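Local coordinates for hypothetical membrane protein (Corynebacterium glutamicum, PDB 6JSB) that binds heme and probably takes part in passing it along the heme uptake machinery of Corynebacteria, at residues Glu18-Tyr23 with Val75-His80; Ile28-Gly31 with Tyr36-Gly39. One frame throughout, in Å; residues are numbered along the deposited sequence.

Contact 1 of 2, residues Glu18-Tyr23 with Val75-His80. With HEM (protoporphyrin IX containing Fe), chain C.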
loop_
_atom_site.group_PDB
_atom_site.type_symbol
_atom_site.label_atom_id
_atom_site.label_comp_id
_atom_site.label_asym_id
_atom_site.label_seq_id
_atom_site.Cartn_x
_atom_site.Cartn_y
_atom_site.Cartn_z
ATOM N N GLU A 18 5.721 -5.873 -7.371
ATOM C CA GLU A 18 6.911 -6.721 -7.152
ATOM C C GLU A 18 8.168 -6.070 -7.682
ATOM O O GLU A 18 9.236 -6.151 -7.037
ATOM C CB GLU A 18 6.747 -8.090 -7.799
ATOM C CG GLU A 18 5.662 -8.898 -7.140
ATOM C CD GLU A 18 5.353 -10.154 -7.933
ATOM O OE1 GLU A 18 4.798 -11.070 -7.323
ATOM O OE2 GLU A 18 5.588 -10.204 -9.145
ATOM N N SER A 19 8.087 -5.443 -8.875
ATOM C CA SER A 19 9.322 -4.908 -9.450
ATOM C C SER A 19 9.799 -3.700 -8.648
ATOM O O SER A 19 10.989 -3.394 -8.672
ATOM C CB SER A 19 9.109 -4.574 -10.949
ATOM O OG SER A 19 8.111 -3.535 -11.153
ATOM N N PHE A 20 8.893 -3.061 -7.882
ATOM C CA PHE A 20 9.311 -1.923 -7.057
ATOM C C PHE A 20 10.083 -2.456 -5.850
ATOM O O PHE A 20 11.164 -1.957 -5.503
ATOM C CB PHE A 20 8.094 -1.108 -6.583
ATOM C CG PHE A 20 8.523 0.040 -5.702
ATOM C CD1 PHE A 20 9.247 1.110 -6.257
ATOM C CD2 PHE A 20 8.220 0.017 -4.365
ATOM C CE1 PHE A 20 9.685 2.163 -5.431
ATOM C CE2 PHE A 20 8.622 1.077 -3.521
ATOM C CZ PHE A 20 9.371 2.139 -4.069
ATOM N N ASN A 21 9.556 -3.516 -5.219
ATOM C CA ASN A 21 10.298 -4.108 -4.093
ATOM C C ASN A 21 11.631 -4.672 -4.544
ATOM O O ASN A 21 12.647 -4.548 -3.840
ATOM C CB ASN A 21 9.486 -5.238 -3.436
ATOM C CG ASN A 21 8.156 -4.712 -2.834
ATOM O OD1 ASN A 21 8.109 -3.632 -2.251
ATOM N ND2 ASN A 21 7.102 -5.529 -2.928
ATOM N N ASN A 22 11.653 -5.303 -5.709
ATOM C CA ASN A 22 12.925 -5.805 -6.273
ATOM C C ASN A 22 13.936 -4.679 -6.470
ATOM O O ASN A 22 15.127 -4.810 -6.164
ATOM C CB ASN A 22 12.632 -6.462 -7.618
ATOM C CG ASN A 22 13.863 -7.115 -8.193
ATOM O OD1 ASN A 22 14.382 -8.042 -7.580
ATOM N ND2 ASN A 22 14.347 -6.655 -9.337
ATOM N N TYR A 23 13.482 -3.544 -7.017
ATOM C CA TYR A 23 14.376 -2.408 -7.227
ATOM C C TYR A 23 14.816 -1.798 -5.895
ATOM O O TYR A 23 16.007 -1.520 -5.700
ATOM C CB TYR A 23 13.616 -1.378 -8.079
ATOM C CG TYR A 23 13.983 0.047 -7.789
ATOM C CD1 TYR A 23 15.166 0.596 -8.291
ATOM C CD2 TYR A 23 13.100 0.879 -7.099
ATOM C CE1 TYR A 23 15.469 2.004 -8.019
ATOM C CE2 TYR A 23 13.389 2.233 -6.858
ATOM C CZ TYR A 23 14.566 2.755 -7.312
ATOM O OH TYR A 23 14.882 4.060 -7.073
ATOM N N VAL A 75 3.670 0.283 5.738
ATOM C CA VAL A 75 4.924 -0.193 5.137
ATOM C C VAL A 75 5.781 1.020 4.789
ATOM O O VAL A 75 5.267 2.002 4.257
ATOM C CB VAL A 75 4.672 -1.036 3.874
ATOM C CG1 VAL A 75 6.001 -1.432 3.264
ATOM C CG2 VAL A 75 3.827 -2.286 4.218
ATOM N N HIS A 76 7.088 0.942 5.072
ATOM C CA HIS A 76 7.998 2.080 4.868
ATOM C C HIS A 76 9.146 1.586 4.003
ATOM O O HIS A 76 9.836 0.626 4.397
ATOM C CB HIS A 76 8.540 2.541 6.234
ATOM C CG HIS A 76 9.375 3.780 6.192
ATOM N ND1 HIS A 76 10.329 4.038 7.156
ATOM C CD2 HIS A 76 9.398 4.827 5.334
ATOM C CE1 HIS A 76 10.909 5.203 6.890
ATOM N NE2 HIS A 76 10.358 5.713 5.800
ATOM N N TRP A 77 9.394 2.240 2.862
ATOM C CA TRP A 77 10.536 1.910 2.003
ATOM C C TRP A 77 11.555 3.052 2.041
ATOM O O TRP A 77 11.170 4.233 1.954
ATOM C CB TRP A 77 10.115 1.781 0.547
ATOM C CG TRP A 77 9.138 0.688 0.182
ATOM C CD1 TRP A 77 9.451 -0.478 -0.491
ATOM C CD2 TRP A 77 7.703 0.712 0.309
ATOM N NE1 TRP A 77 8.301 -1.198 -0.739
ATOM C CE2 TRP A 77 7.216 -0.496 -0.231
ATOM C CE3 TRP A 77 6.784 1.633 0.883
ATOM C CZ2 TRP A 77 5.836 -0.797 -0.281
ATOM C CZ3 TRP A 77 5.438 1.346 0.847
ATOM C CH2 TRP A 77 4.963 0.121 0.281
ATOM N N THR A 78 12.845 2.713 2.097
ATOM C CA THR A 78 13.874 3.756 2.111
ATOM C C THR A 78 15.030 3.318 1.217
ATOM O O THR A 78 15.503 2.181 1.306
ATOM C CB THR A 78 14.421 4.007 3.538
ATOM O OG1 THR A 78 14.587 2.782 4.246
ATOM C CG2 THR A 78 13.407 4.863 4.357
ATOM N N GLY A 79 15.502 4.236 0.381
ATOM C CA GLY A 79 16.691 3.987 -0.429
ATOM C C GLY A 79 17.352 5.276 -0.911
ATOM O O GLY A 79 16.930 6.391 -0.590
ATOM N N HIS A 80 18.462 5.120 -1.641
ATOM C CA HIS A 80 19.196 6.262 -2.190
ATOM C C HIS A 80 19.597 7.253 -1.092
ATOM O O HIS A 80 19.370 8.446 -1.196
ATOM C CB HIS A 80 18.392 6.993 -3.309
ATOM C CG HIS A 80 18.077 6.107 -4.481
ATOM N ND1 HIS A 80 19.005 5.814 -5.465
ATOM C CD2 HIS A 80 16.918 5.482 -4.839
ATOM C CE1 HIS A 80 18.432 4.999 -6.354
ATOM N NE2 HIS A 80 17.172 4.793 -5.996
HETATM C CHA HEM C . 13.354 3.020 -10.878
HETATM C CHB HEM C . 17.402 5.462 -9.807
HETATM C CHC HEM C . 14.799 8.242 -6.741
HETATM C CHD HEM C . 10.801 5.541 -7.587
HETATM C C1A HEM C . 14.646 3.508 -10.895
HETATM C C2A HEM C . 15.652 3.069 -11.844
HETATM C C3A HEM C . 16.803 3.724 -11.565
HETATM C C4A HEM C . 16.519 4.600 -10.429
HETATM C CMA HEM C . 18.177 3.597 -12.294
HETATM C CAA HEM C . 15.387 2.038 -12.961
HETATM C CBA HEM C . 15.787 0.649 -12.484
HETATM C CGA HEM C . 15.213 -0.385 -13.427
HETATM O O1A HEM C . 15.546 -1.590 -13.251
HETATM O O2A HEM C . 14.413 0.010 -14.334
HETATM C C1B HEM C . 17.047 6.410 -8.887
HETATM C C2B HEM C . 17.963 7.381 -8.287
HETATM C C3B HEM C . 17.253 8.155 -7.447
HETATM C C4B HEM C . 15.859 7.692 -7.450
HETATM C CMB HEM C . 19.468 7.448 -8.672
HETATM C CAB HEM C . 17.723 9.340 -6.551
HETATM C CBB HEM C . 19.003 9.489 -6.199
HETATM C C1C HEM C . 13.489 7.756 -6.684
HETATM C C2C HEM C . 12.429 8.287 -5.860
HETATM C C3C HEM C . 11.327 7.523 -6.045
HETATM C C4C HEM C . 11.647 6.518 -7.056
HETATM C CMC HEM C . 12.579 9.443 -4.837
HETATM C CAC HEM C . 10.031 7.758 -5.288
HETATM C CBC HEM C . 9.264 6.714 -5.010
HETATM C C1D HEM C . 11.166 4.640 -8.565
HETATM C C2D HEM C . 10.269 3.674 -9.159
HETATM C C3D HEM C . 10.951 2.957 -10.078
HETATM C C4D HEM C . 12.324 3.437 -10.078
HETATM C CMD HEM C . 8.770 3.588 -8.802
HETATM C CAD HEM C . 10.370 1.809 -10.959
HETATM C CBD HEM C . 10.723 0.483 -10.236
HETATM C CGD HEM C . 10.123 -0.654 -11.061
HETATM O O1D HEM C . 10.709 -0.936 -12.162
HETATM O O2D HEM C . 9.071 -1.217 -10.597
HETATM N NA HEM C . 15.190 4.481 -10.030
HETATM N NB HEM C . 15.806 6.610 -8.321
HETATM N NC HEM C . 12.963 6.688 -7.419
HETATM N ND HEM C . 12.393 4.439 -9.134
HETATM FE FE HEM C . 14.095 5.451 -8.480
#
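Tyr23 OH coordinates the heme iron at 2.1 Å and at the same time accepts a hydrogen bond from His80 NE2, 2.6 Å away. The phenol oxygen lies close to the plane of the His80 imidazole, at its edge, and an oxygen gripped by both iron and histidine is fixed in place. The phenol ring lies with one face over the porphyrin, brought there by an unusual chi1 of 148°. His80 lays its own ring over pyrrole B, centred above HEM C3B, so one imidazole both steers the axial ligand and covers the cofactor. From the first turn of the helix, Ser19 OG donates to the propionate oxygen HEM O2D at 2.6 Å, a short polar side chain suited to that reach.

Farther from the iron the contact is aromatic. Phe20, its CG anti to the backbone N, turns an edge onto the indole of Trp77 in a T-shaped stack, with CE2 3.5 Å from Trp77 CD1 and the planes at 62°. Val75 CG1 covers the opposite indole face. At the indole edge, Trp77 NE1 donates almost straight to Asn21 OD1 (2.9 Å, 174°), amide and indole nearly coplanar; Asn21 ND2 is held in turn by Ser15 O.

Helix 18-24 lies across strand 68-81, which pairs with strands 39-43, 56-65 and 95-109; Phe57 and Ile40 touch both Asn21 and Trp77.

Contact 2 of 2, residues Ile28-Gly31 with Tyr36-Gly39. With HEM (protoporphyrin IX containing Fe), chain C.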
loop_
_atom_site.group_PDB
_atom_site.type_symbol
_atom_site.label_atom_id
_atom_site.label_comp_id
_atom_site.label_asym_id
_atom_site.label_seq_id
_atom_site.Cartn_x
_atom_site.Cartn_y
_atom_site.Cartn_z
ATOM N N ILE A 28 20.544 -0.918 -7.059
ATOM C CA ILE A 28 20.428 0.436 -7.575
ATOM C C ILE A 28 20.051 1.381 -6.445
ATOM O O ILE A 28 20.683 2.427 -6.257
ATOM C CB ILE A 28 19.399 0.485 -8.729
ATOM C CG1 ILE A 28 19.841 -0.435 -9.876
ATOM C CG2 ILE A 28 19.171 1.942 -9.204
ATOM C CD1 ILE A 28 18.747 -0.687 -10.895
ATOM N N ALA A 29 18.995 1.026 -5.669
ATOM C CA ALA A 29 18.556 1.903 -4.573
ATOM C C ALA A 29 19.368 1.689 -3.289
ATOM O O ALA A 29 19.382 2.561 -2.429
ATOM C CB ALA A 29 17.053 1.685 -4.265
ATOM N N ASN A 30 19.972 0.518 -3.108
ATOM C CA ASN A 30 20.579 0.202 -1.814
ATOM C C ASN A 30 21.810 -0.672 -2.044
ATOM O O ASN A 30 21.979 -1.698 -1.398
ATOM C CB ASN A 30 19.569 -0.477 -0.889
ATOM C CG ASN A 30 18.742 0.531 -0.098
ATOM O OD1 ASN A 30 19.293 1.368 0.624
ATOM N ND2 ASN A 30 17.382 0.441 -0.217
ATOM N N GLY A 31 22.673 -0.254 -2.973
ATOM C CA GLY A 31 23.943 -0.957 -3.246
ATOM C C GLY A 31 25.186 -0.131 -2.977
ATOM O O GLY A 31 25.203 0.735 -2.090
ATOM N N TYR A 36 25.049 4.274 3.516
ATOM C CA TYR A 36 23.997 3.820 4.413
ATOM C C TYR A 36 22.859 3.228 3.591
ATOM O O TYR A 36 22.487 3.772 2.542
ATOM C CB TYR A 36 23.449 4.983 5.259
ATOM C CG TYR A 36 24.483 5.471 6.213
ATOM C CD1 TYR A 36 24.735 4.794 7.400
ATOM C CD2 TYR A 36 25.204 6.601 5.915
ATOM C CE1 TYR A 36 25.732 5.245 8.285
ATOM C CE2 TYR A 36 26.199 7.082 6.799
ATOM C CZ TYR A 36 26.443 6.399 7.965
ATOM O OH TYR A 36 27.441 6.890 8.830
ATOM N N HIS A 37 22.320 2.105 4.051
ATOM C CA HIS A 37 21.291 1.424 3.289
ATOM C C HIS A 37 19.999 1.427 4.064
ATOM O O HIS A 37 20.015 1.429 5.299
ATOM C CB HIS A 37 21.684 -0.031 3.034
ATOM C CG HIS A 37 22.762 -0.168 2.016
ATOM N ND1 HIS A 37 23.357 -1.383 1.715
ATOM C CD2 HIS A 37 23.358 0.755 1.230
ATOM C CE1 HIS A 37 24.294 -1.188 0.798
ATOM N NE2 HIS A 37 24.326 0.104 0.500
ATOM N N GLY A 38 18.903 1.403 3.320
ATOM C CA GLY A 38 17.599 1.310 3.931
ATOM C C GLY A 38 16.967 -0.037 3.636
ATOM O O GLY A 38 17.638 -1.080 3.734
ATOM N N GLY A 39 15.724 -0.045 3.218
ATOM C CA GLY A 39 15.065 -1.308 2.955
ATOM C C GLY A 39 13.602 -1.132 3.277
ATOM O O GLY A 39 13.036 -0.061 3.032
HETATM C CHA HEM C . 13.354 3.020 -10.878
HETATM C CHB HEM C . 17.402 5.462 -9.807
HETATM C CHC HEM C . 14.799 8.242 -6.741
HETATM C CHD HEM C . 10.801 5.541 -7.587
HETATM C C1A HEM C . 14.646 3.508 -10.895
HETATM C C2A HEM C . 15.652 3.069 -11.844
HETATM C C3A HEM C . 16.803 3.724 -11.565
HETATM C C4A HEM C . 16.519 4.600 -10.429
HETATM C CMA HEM C . 18.177 3.597 -12.294
HETATM C CAA HEM C . 15.387 2.038 -12.961
HETATM C CBA HEM C . 15.787 0.649 -12.484
HETATM C CGA HEM C . 15.213 -0.385 -13.427
HETATM O O1A HEM C . 15.546 -1.590 -13.251
HETATM O O2A HEM C . 14.413 0.010 -14.334
HETATM C C1B HEM C . 17.047 6.410 -8.887
HETATM C C2B HEM C . 17.963 7.381 -8.287
HETATM C C3B HEM C . 17.253 8.155 -7.447
HETATM C C4B HEM C . 15.859 7.692 -7.450
HETATM C CMB HEM C . 19.468 7.448 -8.672
HETATM C CAB HEM C . 17.723 9.340 -6.551
HETATM C CBB HEM C . 19.003 9.489 -6.199
HETATM C C1C HEM C . 13.489 7.756 -6.684
HETATM C C2C HEM C . 12.429 8.287 -5.860
HETATM C C3C HEM C . 11.327 7.523 -6.045
HETATM C C4C HEM C . 11.647 6.518 -7.056
HETATM C CMC HEM C . 12.579 9.443 -4.837
HETATM C CAC HEM C . 10.031 7.758 -5.288
HETATM C CBC HEM C . 9.264 6.714 -5.010
HETATM C C1D HEM C . 11.166 4.640 -8.565
HETATM C C2D HEM C . 10.269 3.674 -9.159
HETATM C C3D HEM C . 10.951 2.957 -10.078
HETATM C C4D HEM C . 12.324 3.437 -10.078
HETATM C CMD HEM C . 8.770 3.588 -8.802
HETATM C CAD HEM C . 10.370 1.809 -10.959
HETATM C CBD HEM C . 10.723 0.483 -10.236
HETATM C CGD HEM C . 10.123 -0.654 -11.061
HETATM O O1D HEM C . 10.709 -0.936 -12.162
HETATM O O2D HEM C . 9.071 -1.217 -10.597
HETATM N NA HEM C . 15.190 4.481 -10.030
HETATM N NB HEM C . 15.806 6.610 -8.321
HETATM N NC HEM C . 12.963 6.688 -7.419
HETATM N ND HEM C . 12.393 4.439 -9.134
HETATM FE FE HEM C . 14.095 5.451 -8.480
HETATM O O HOH W 1 20.686 3.915 0.507
#
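Asn30 OD1 takes the backbone N-H of Gly38 in a short, nearly straight bond of 2.7 Å, the hydrogen pointing at the oxygen within a few degrees (172°). The donor stands well above the carbonyl plane of the amide instead of lying in it, so the carboxamide meets the Gly38 N-H from one side of its plane, not along a lone pair. With chi1 at -87° the Asn30 side chain lies beside its own backbone N, and its other end is occupied too: ND2 donates to Leu24 O and to Thr78 O. An asparagine suits this place because one flat group supplies an acceptor to the returning chain and a donor to helix 18-24 and strand 68-81. Gly39 has backbone angles at which a CB would be jammed against the preceding carbonyl oxygen, which by itself calls for glycine.

The chain here leaves the short helix 27-30, turns back on itself and enters strand 39-43, which pairs antiparallel with strand 68-81 in the sheet that carries the heme pocket of this HtaA-family domain. Ile28 faces the cofactor from the start of that passage, its CD1 3.6 Å from HEM CBA.

Toward the surface the packing thins. His37, an exposed residue, sets one face of its imidazole over Asn30 O, which is 3.2 Å from CE1, while NE2 donates to Gly31 O at 2.8 Å. This second bond is bent (140°), and the oxygen is tilted from the ring plane. A water 2.9 Å from Asn30 OD1 and 2.7 Å from Tyr36 O can donate to either, though it has more acceptors in reach than protons. The Tyr36 side chain starts away from helix 27-30, and its hydroxyl is hydrogen-bonded to Gly85 O.

Overall arrangement
Contact 2 is nested along the chain inside the loop that contact 1 closes: helix 18-24 leads to helix 27-30, residues 36-39 return to strand 39-43, and strand 68-81 follows later. The centres are 9 Å apart, on the same side of the chain's centre, and both contacts touch the heme. Probable backbone hydrogen bonds join them directly, from His80 N to Ala29 O (2.8 Å) and from Thr78 N to Gly39 O (2.9 Å). Strand 68-81 is therefore common ground: it supplies the partner of the iron-binding tyrosine and also pairs with the strand reached through contact 2, linking the buried heme site to the surface turn.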